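PDB 2PJZ: ABC transporter ATP-binding protein from Sulfolobus tokodaii, which probably binds and hydrolyses ATP as the nucleotide-binding subunit of an ABC transporter, possibly one that carries cobalt. Local coordinates for residues D106-M111 and T139-A144; Y73-T78 and Q146-G151. One frame throughout, in Å; residues are numbered along the deposited sequence. Where two conformers were deposited one is given.

Interaction 1 of 2, residues D106-M111 and T139-A144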
ATOM      1  N   ASP A 106      14.334  20.396  -2.817  1.00 22.45           N
ATOM      2  CA  ASP A 106      14.498  20.877  -1.441  1.00 22.76           C
ATOM      3  C   ASP A 106      13.662  20.040  -0.471  1.00 21.74           C
ATOM      4  O   ASP A 106      14.127  19.680   0.614  1.00 21.26           O
ATOM      5  CB  ASP A 106      14.102  22.360  -1.320  1.00 23.52           C
ATOM      6  CG  ASP A 106      15.239  23.330  -1.727  1.00 26.42           C
ATOM      7  OD1 ASP A 106      16.319  22.898  -2.163  1.00 29.38           O
ATOM      8  OD2 ASP A 106      15.029  24.553  -1.601  1.00 33.20           O
ATOM      9  N   LEU A 107      12.417  19.745  -0.857  1.00 20.48           N
ATOM     10  CA  LEU A 107      11.526  18.925  -0.023  1.00 19.34           C
ATOM     11  C   LEU A 107      12.108  17.527   0.106  1.00 19.09           C
ATOM     12  O   LEU A 107      12.127  16.980   1.202  1.00 18.95           O
ATOM     13  CB  LEU A 107      10.094  18.839  -0.596  1.00 19.03           C
ATOM     14  CG  LEU A 107       9.068  17.960   0.139  1.00 19.44           C
ATOM     15  CD1 LEU A 107       9.007  18.319   1.620  1.00 18.79           C
ATOM     16  CD2 LEU A 107       7.656  18.046  -0.484  1.00 18.72           C
ATOM     17  N   PHE A 108      12.569  16.955  -1.001  1.00 18.97           N
ATOM     18  CA  PHE A 108      13.242  15.644  -0.935  1.00 19.62           C
ATOM     19  C   PHE A 108      14.438  15.632   0.053  1.00 20.18           C
ATOM     20  O   PHE A 108      14.618  14.687   0.829  1.00 19.34           O
ATOM     21  CB  PHE A 108      13.700  15.193  -2.319  1.00 19.18           C
ATOM     22  CG  PHE A 108      14.432  13.876  -2.320  1.00 19.07           C
ATOM     23  CD1 PHE A 108      13.734  12.667  -2.186  1.00 18.26           C
ATOM     24  CD2 PHE A 108      15.823  13.847  -2.453  1.00 18.33           C
ATOM     25  CE1 PHE A 108      14.410  11.456  -2.159  1.00 15.88           C
ATOM     26  CE2 PHE A 108      16.513  12.638  -2.443  1.00 18.01           C
ATOM     27  CZ  PHE A 108      15.810  11.436  -2.294  1.00 18.58           C
ATOM     28  N   LEU A 109      15.268  16.668  -0.026  1.00 21.27           N
ATOM     29  CA  LEU A 109      16.431  16.780   0.863  1.00 22.61           C
ATOM     30  C   LEU A 109      16.014  16.951   2.303  1.00 23.41           C
ATOM     31  O   LEU A 109      16.656  16.406   3.215  1.00 24.21           O
ATOM     32  CB  LEU A 109      17.356  17.916   0.400  1.00 22.93           C
ATOM     33  CG  LEU A 109      18.057  17.736  -0.955  1.00 23.57           C
ATOM     34  CD1 LEU A 109      18.986  18.918  -1.302  1.00 26.39           C
ATOM     35  CD2 LEU A 109      18.829  16.415  -1.040  1.00 24.21           C
ATOM     36  N   GLU A 110      14.931  17.694   2.520  1.00 23.89           N
ATOM     37  CA  GLU A 110      14.342  17.865   3.851  1.00 24.47           C
ATOM     38  C   GLU A 110      13.904  16.519   4.467  1.00 23.29           C
ATOM     39  O   GLU A 110      14.172  16.247   5.642  1.00 23.19           O
ATOM     40  CB  GLU A 110      13.185  18.872   3.773  1.00 24.35           C
ATOM     41  CG  GLU A 110      12.246  18.893   4.962  1.00 27.60           C
ATOM     42  CD  GLU A 110      10.988  19.726   4.724  1.00 28.21           C
ATOM     43  OE1 GLU A 110      11.064  20.722   3.971  1.00 32.23           O
ATOM     44  OE2 GLU A 110       9.917  19.364   5.280  1.00 31.52           O
ATOM     45  N   MET A 111      13.246  15.675   3.666  1.00 21.10           N
ATOM     46  CA  MET A 111      12.880  14.322   4.086  1.00 18.89           C
ATOM     47  C   MET A 111      14.109  13.467   4.404  1.00 20.34           C
ATOM     48  O   MET A 111      14.151  12.799   5.427  1.00 20.44           O
ATOM     49  CB  MET A 111      12.040  13.637   2.974  1.00 18.45           C
ATOM     50  CG  MET A 111      10.701  14.324   2.663  1.00 17.38           C
ATOM     51  SD  MET A 111       9.838  13.545   1.226  1.00 11.89           S
ATOM     52  CE  MET A 111       8.272  14.450   1.368  1.00 16.77           C
ATOM     53  N   THR A 139      10.015   5.957  -1.103  1.00 13.11           N
ATOM     54  CA  THR A 139       8.840   6.644  -0.546  1.00 13.12           C
ATOM     55  C   THR A 139       9.043   8.175  -0.562  1.00 13.06           C
ATOM     56  O   THR A 139       8.139   8.941  -0.930  1.00 12.53           O
ATOM     57  CB  THR A 139       8.480   6.111   0.862  1.00 13.16           C
ATOM     58  OG1 THR A 139       8.148   4.718   0.773  1.00 14.36           O
ATOM     59  CG2 THR A 139       7.259   6.852   1.431  1.00 12.66           C
ATOM     60  N   SER A 140      10.244   8.616  -0.207  1.00 12.42           N
ATOM     61  CA  SER A 140      10.566  10.034  -0.216  1.00 12.95           C
ATOM     62  C   SER A 140      10.484  10.601  -1.642  1.00 12.69           C
ATOM     63  O   SER A 140       9.910  11.669  -1.856  1.00 13.16           O
ATOM     64  CB  SER A 140      11.955  10.267   0.416  1.00 13.60           C
ATOM     65  OG  SER A 140      11.930   9.917   1.780  1.00 15.53           O
ATOM     66  N   LEU A 141      11.032   9.890  -2.619  1.00 12.37           N
ATOM     67  CA  LEU A 141      10.872  10.300  -4.033  1.00 13.14           C
ATOM     68  C   LEU A 141       9.382  10.422  -4.453  1.00 13.08           C
ATOM     69  O   LEU A 141       8.983  11.392  -5.127  1.00 12.89           O
ATOM     70  CB  LEU A 141      11.580   9.304  -4.954  1.00 13.16           C
ATOM     71  CG  LEU A 141      13.120   9.322  -4.936  1.00 12.42           C
ATOM     72  CD1 LEU A 141      13.635   8.024  -5.524  1.00 13.09           C
ATOM     73  CD2 LEU A 141      13.700  10.530  -5.708  1.00 14.68           C
ATOM     74  N   ALA A 142       8.587   9.426  -4.076  1.00 12.52           N
ATOM     75  CA  ALA A 142       7.151   9.454  -4.396  1.00 12.78           C
ATOM     76  C   ALA A 142       6.478  10.711  -3.794  1.00 12.94           C
ATOM     77  O   ALA A 142       5.687  11.381  -4.461  1.00 13.30           O
ATOM     78  CB  ALA A 142       6.472   8.193  -3.911  1.00 11.32           C
ATOM     79  N   LEU A 143       6.799  11.021  -2.536  1.00 12.34           N
ATOM     80  CA  LEU A 143       6.105  12.096  -1.819  1.00 12.69           C
ATOM     81  C   LEU A 143       6.609  13.486  -2.131  1.00 13.27           C
ATOM     82  O   LEU A 143       5.858  14.468  -1.973  1.00 13.46           O
ATOM     83  CB  LEU A 143       6.141  11.871  -0.302  1.00 12.47           C
ATOM     84  CG  LEU A 143       5.506  10.565   0.207  1.00 12.65           C
ATOM     85  CD1 LEU A 143       5.760  10.455   1.671  1.00 12.93           C
ATOM     86  CD2 LEU A 143       4.003  10.464  -0.071  1.00 12.15           C
ATOM     87  N   ALA A 144       7.871  13.593  -2.543  1.00 14.07           N
ATOM     88  CA  ALA A 144       8.468  14.926  -2.719  1.00 15.15           C
ATOM     89  C   ALA A 144       7.961  15.643  -3.968  1.00 14.21           C
ATOM     90  O   ALA A 144       8.190  16.833  -4.140  1.00 14.07           O
ATOM     91  CB  ALA A 144       9.978  14.852  -2.705  1.00 13.80           C
TER
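Phe108 and Ala144 mark where helices 105-114 and 131-144 come nearest in backbone register, their CA atoms 5.1 Å apart; the short segment axes pass at 9.1 Å and run roughly antiparallel, with 143° between their directions. The small side chain of Ala144 makes this closeness possible: its CB sits against the backbone of the other helix, 3.7 Å from Phe108 N, with Phe108 CB and Leu107 CG next to it. Phe108 holds CG anti to its own nitrogen (chi1 178°), which carries the ring across to the second helix. There CE1 lies 3.7 Å from Leu141 CG, met obliquely, while the ring edge points at the backbone carbon of Ser140. With an alanine here, the ring's contacts with Ser140 and Leu141 would probably go, leaving a gap between the two helices and helix 90-100, whose Val90 and Val94 also touch Phe108. Met111 reaches over on the other flank of Ala144. Its extended chain brings SD to 3.6 Å from Ser140 O and lays CE across Leu143 at about a right angle, 3.7 Å from Leu143 CB. No hydrogen bond joins the two segments; the hydroxyl of Ser140 is satisfied one turn back on its own helix, by Leu136 O. All seven touching residues are buried. This is close helix-helix packing in the helical subdomain of an ABC ATPase, where helix 131-144 begins within what is, by sequence, the LSGGQ-like signature.

Interaction 2 of 2, residues Y73-T78 and Q146-G151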
ATOM      1  N   TYR A  73       1.448  10.323 -15.606  1.00  9.53           N
ATOM      2  CA  TYR A  73       0.519  11.291 -15.032  1.00  9.20           C
ATOM      3  C   TYR A  73       1.280  11.976 -13.908  1.00  9.05           C
ATOM      4  O   TYR A  73       1.640  11.337 -12.935  1.00  8.86           O
ATOM      5  CB  TYR A  73      -0.721  10.570 -14.492  1.00  8.36           C
ATOM      6  CG  TYR A  73      -1.793  11.445 -13.864  1.00  9.57           C
ATOM      7  CD1 TYR A  73      -1.970  12.812 -14.242  1.00  9.77           C
ATOM      8  CD2 TYR A  73      -2.656  10.902 -12.917  1.00  7.54           C
ATOM      9  CE1 TYR A  73      -3.000  13.602 -13.657  1.00 10.21           C
ATOM     10  CE2 TYR A  73      -3.720  11.666 -12.366  1.00  8.29           C
ATOM     11  CZ  TYR A  73      -3.866  13.003 -12.725  1.00  9.35           C
ATOM     12  OH  TYR A  73      -4.895  13.691 -12.144  1.00 10.52           O
ATOM     13  N   ILE A  74       1.562  13.272 -14.077  1.00  9.99           N
ATOM     14  CA  ILE A  74       2.432  13.987 -13.123  0.50  9.81           C
ATOM     15  C   ILE A  74       1.914  14.012 -11.707  1.00 10.18           C
ATOM     16  O   ILE A  74       2.713  14.090 -10.760  1.00 11.40           O
ATOM     17  CB  ILE A  74       2.752  15.445 -13.536  0.50  9.78           C
ATOM     18  CG1 ILE A  74       1.472  16.237 -13.839  0.50  9.52           C
ATOM     19  CG2 ILE A  74       3.823  15.464 -14.632  0.50 11.56           C
ATOM     20  CD1 ILE A  74       1.659  17.741 -13.768  0.50 16.65           C
ATOM     21  N   ARG A  75       0.591  13.929 -11.553  1.00 10.06           N
ATOM     22  CA  ARG A  75      -0.044  13.959 -10.232  1.00 10.93           C
ATOM     23  C   ARG A  75      -0.112  12.645  -9.470  1.00  9.84           C
ATOM     24  O   ARG A  75      -0.594  12.615  -8.330  1.00 10.60           O
ATOM     25  CB  ARG A  75      -1.439  14.578 -10.325  1.00 10.66           C
ATOM     26  CG  ARG A  75      -1.339  16.017 -10.921  1.00 14.36           C
ATOM     27  CD  ARG A  75      -2.656  16.721 -10.791  1.00 20.62           C
ATOM     28  NE  ARG A  75      -2.843  17.773 -11.785  1.00 23.08           N
ATOM     29  CZ  ARG A  75      -2.732  19.068 -11.538  1.00 24.93           C
ATOM     30  NH1 ARG A  75      -2.420  19.499 -10.320  1.00 23.43           N
ATOM     31  NH2 ARG A  75      -2.945  19.932 -12.529  1.00 28.82           N
ATOM     32  N   TYR A  76       0.332  11.563 -10.105  1.00 10.20           N
ATOM     33  CA  TYR A  76       0.390  10.244  -9.451  1.00  8.65           C
ATOM     34  C   TYR A  76       1.831   9.858  -9.171  1.00  9.22           C
ATOM     35  O   TYR A  76       2.713  10.085 -10.014  1.00  9.35           O
ATOM     36  CB  TYR A  76      -0.245   9.192 -10.388  1.00  8.65           C
ATOM     37  CG  TYR A  76      -0.170   7.785  -9.824  1.00  9.76           C
ATOM     38  CD1 TYR A  76      -1.119   7.344  -8.917  1.00  9.88           C
ATOM     39  CD2 TYR A  76       0.886   6.922 -10.157  1.00 10.95           C
ATOM     40  CE1 TYR A  76      -1.054   6.058  -8.363  1.00  8.90           C
ATOM     41  CE2 TYR A  76       0.949   5.622  -9.629  1.00 10.26           C
ATOM     42  CZ  TYR A  76      -0.030   5.215  -8.723  1.00 10.25           C
ATOM     43  OH  TYR A  76      -0.002   3.958  -8.193  1.00  9.95           O
ATOM     44  N   SER A  77       2.082   9.269  -8.001  1.00  9.28           N
ATOM     45  CA  SER A  77       3.384   8.733  -7.650  1.00 10.19           C
ATOM     46  C   SER A  77       3.254   7.346  -7.041  1.00  9.93           C
ATOM     47  O   SER A  77       2.250   7.030  -6.416  1.00 10.89           O
ATOM     48  CB  SER A  77       4.054   9.598  -6.548  1.00 11.04           C
ATOM     49  OG  SER A  77       4.446  10.821  -7.051  1.00 16.65           O
ATOM     50  N   THR A  78       4.302   6.538  -7.193  1.00 10.30           N
ATOM     51  CA  THR A  78       4.414   5.267  -6.472  1.00 10.24           C
ATOM     52  C   THR A  78       5.855   5.140  -5.959  1.00 10.10           C
ATOM     53  O   THR A  78       6.790   5.739  -6.513  1.00 10.37           O
ATOM     54  CB  THR A  78       4.014   4.023  -7.365  1.00  9.64           C
ATOM     55  OG1 THR A  78       4.092   2.792  -6.608  1.00  7.63           O
ATOM     56  CG2 THR A  78       4.955   3.907  -8.596  1.00  9.65           C
ATOM     57  N   GLN A 146       4.764  15.996  -4.221  1.00 14.55           N
ATOM     58  CA  GLN A 146       3.456  16.412  -3.746  1.00 14.63           C
ATOM     59  C   GLN A 146       2.322  15.836  -4.643  1.00 13.40           C
ATOM     60  O   GLN A 146       1.476  16.580  -5.178  1.00 12.09           O
ATOM     61  CB  GLN A 146       3.380  17.942  -3.662  1.00 16.20           C
ATOM     62  CG  GLN A 146       4.357  18.476  -2.624  1.00 20.56           C
ATOM     63  CD  GLN A 146       3.996  19.852  -2.100  1.00 25.22           C
ATOM     64  OE1 GLN A 146       4.657  20.833  -2.439  1.00 29.45           O
ATOM     65  NE2 GLN A 146       2.965  19.932  -1.267  1.00 23.77           N
ATOM     66  N   PRO A 147       2.288  14.498  -4.776  1.00 11.94           N
ATOM     67  CA  PRO A 147       1.286  13.857  -5.621  1.00 10.86           C
ATOM     68  C   PRO A 147      -0.096  14.096  -5.066  1.00 10.50           C
ATOM     69  O   PRO A 147      -0.287  14.191  -3.825  1.00 11.61           O
ATOM     70  CB  PRO A 147       1.618  12.348  -5.479  1.00 10.63           C
ATOM     71  CG  PRO A 147       2.305  12.232  -4.127  1.00 10.56           C
ATOM     72  CD  PRO A 147       3.117  13.516  -4.040  1.00 11.42           C
ATOM     73  N   GLU A 148      -1.073  14.205  -5.953  1.00  9.38           N
ATOM     74  CA  GLU A 148      -2.455  14.135  -5.509  1.00 10.15           C
ATOM     75  C   GLU A 148      -2.875  12.695  -5.174  1.00  8.98           C
ATOM     76  O   GLU A 148      -3.766  12.473  -4.357  1.00  9.06           O
ATOM     77  CB  GLU A 148      -3.389  14.672  -6.596  1.00 10.64           C
ATOM     78  CG  GLU A 148      -3.207  16.167  -6.905  1.00 14.13           C
ATOM     79  CD  GLU A 148      -3.408  17.098  -5.722  1.00 20.83           C
ATOM     80  OE1 GLU A 148      -4.053  16.720  -4.698  1.00 17.15           O
ATOM     81  OE2 GLU A 148      -2.904  18.240  -5.838  1.00 22.69           O
ATOM     82  N   ILE A 149      -2.242  11.724  -5.832  1.00  8.56           N
ATOM     83  CA  ILE A 149      -2.671  10.330  -5.722  1.00  8.27           C
ATOM     84  C   ILE A 149      -1.400   9.520  -5.594  1.00  8.49           C
ATOM     85  O   ILE A 149      -0.511   9.676  -6.391  1.00  7.01           O
ATOM     86  CB  ILE A 149      -3.456   9.866  -7.002  1.00  8.15           C
ATOM     87  CG1 ILE A 149      -4.626  10.838  -7.280  1.00  7.22           C
ATOM     88  CG2 ILE A 149      -3.962   8.391  -6.825  1.00  7.91           C
ATOM     89  CD1 ILE A 149      -5.491  10.449  -8.585  1.00  8.30           C
ATOM     90  N   VAL A 150      -1.345   8.614  -4.617  1.00  9.37           N
ATOM     91  CA  VAL A 150      -0.104   7.832  -4.406  1.00 11.00           C
ATOM     92  C   VAL A 150      -0.424   6.305  -4.205  1.00 11.65           C
ATOM     93  O   VAL A 150      -1.436   5.932  -3.596  1.00 12.67           O
ATOM     94  CB  VAL A 150       0.706   8.509  -3.223  1.00 11.54           C
ATOM     95  CG1 VAL A 150      -0.035   8.281  -1.871  1.00 12.18           C
ATOM     96  CG2 VAL A 150       2.168   8.077  -3.183  1.00 14.72           C
ATOM     97  N   GLY A 151       0.440   5.431  -4.717  1.00 10.36           N
ATOM     98  CA  GLY A 151       0.342   3.997  -4.457  1.00 10.24           C
ATOM     99  C   GLY A 151       1.594   3.629  -3.695  1.00 10.92           C
ATOM    100  O   GLY A 151       2.700   3.677  -4.231  1.00 11.02           O
TER
HETATM  101  O   HOH W   1      -1.336  18.745  -8.158  1.00 25.63           O
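Tyr76, Ser77 and Thr78 pair in parallel with Ile149, Val150 and Gly151, and most of the polar backbone between them is spoken for. Ser77 uses both its groups on this neighbour: its N donates to Ile149 O at 3.1 Å, and its O accepts Gly151 N at 3.0 Å, in the carbonyl plane. Arg75 O takes two donors, Ile149 N at 3.1 Å and, more weakly, Glu148 N. Tyr76 O turns outward from the pair to Lys101 NZ, while Val150 bonds with strand 177-182 on its far side. At the end, Thr78 OG1 donates to Gly151 O (2.9 Å), tilted 29° out of the carbonyl plane, and itself accepts Leu80 N. Tyr76 lays its ring along the partner strand, with Ile149 CG2 at the ring edge, 3.7 Å from CD1. The bare CA of Gly151 leaves room for Tyr76 OH, which bonds Ser51 OG. At the solvent-facing end, Arg75 and Glu148 run side by side, Arg75 NH1 4.7 Å from Glu148 OE2; a water links the two, its bond to NH1 rather short. On the opposite face, Ser77 CB and OG rest on the ring of Pro147, and OG has Ala142 O as polar partner. Strand 76-78 is the edge strand within this chain, beside 149-153, the Walker B strand by sequence, in the largely parallel core sheet of a P-loop ATPase.

How the interactions relate
Helix 131-144 leads through a short turn into strand 149-153, so the two interactions share one helix-to-strand connection, and their centres lie about 13 Å apart. They also touch directly: Ser77 OG of interaction 2 lies 2.9 Å from Ala142 O of interaction 1, a carbonyl near the end of the helix. Ala142 CB packs 3.6 Å from Thr78 O. Interaction 1 lies in the helical subdomain and interaction 2 in the core sheet it rests on. Strand 76-78 runs out toward what is probably the Q-loop, and Asn79 just beyond bonds Thr139 OG1. The probable P-loop, its amides on a sulfate, follows strand 32-36 in the same sheet.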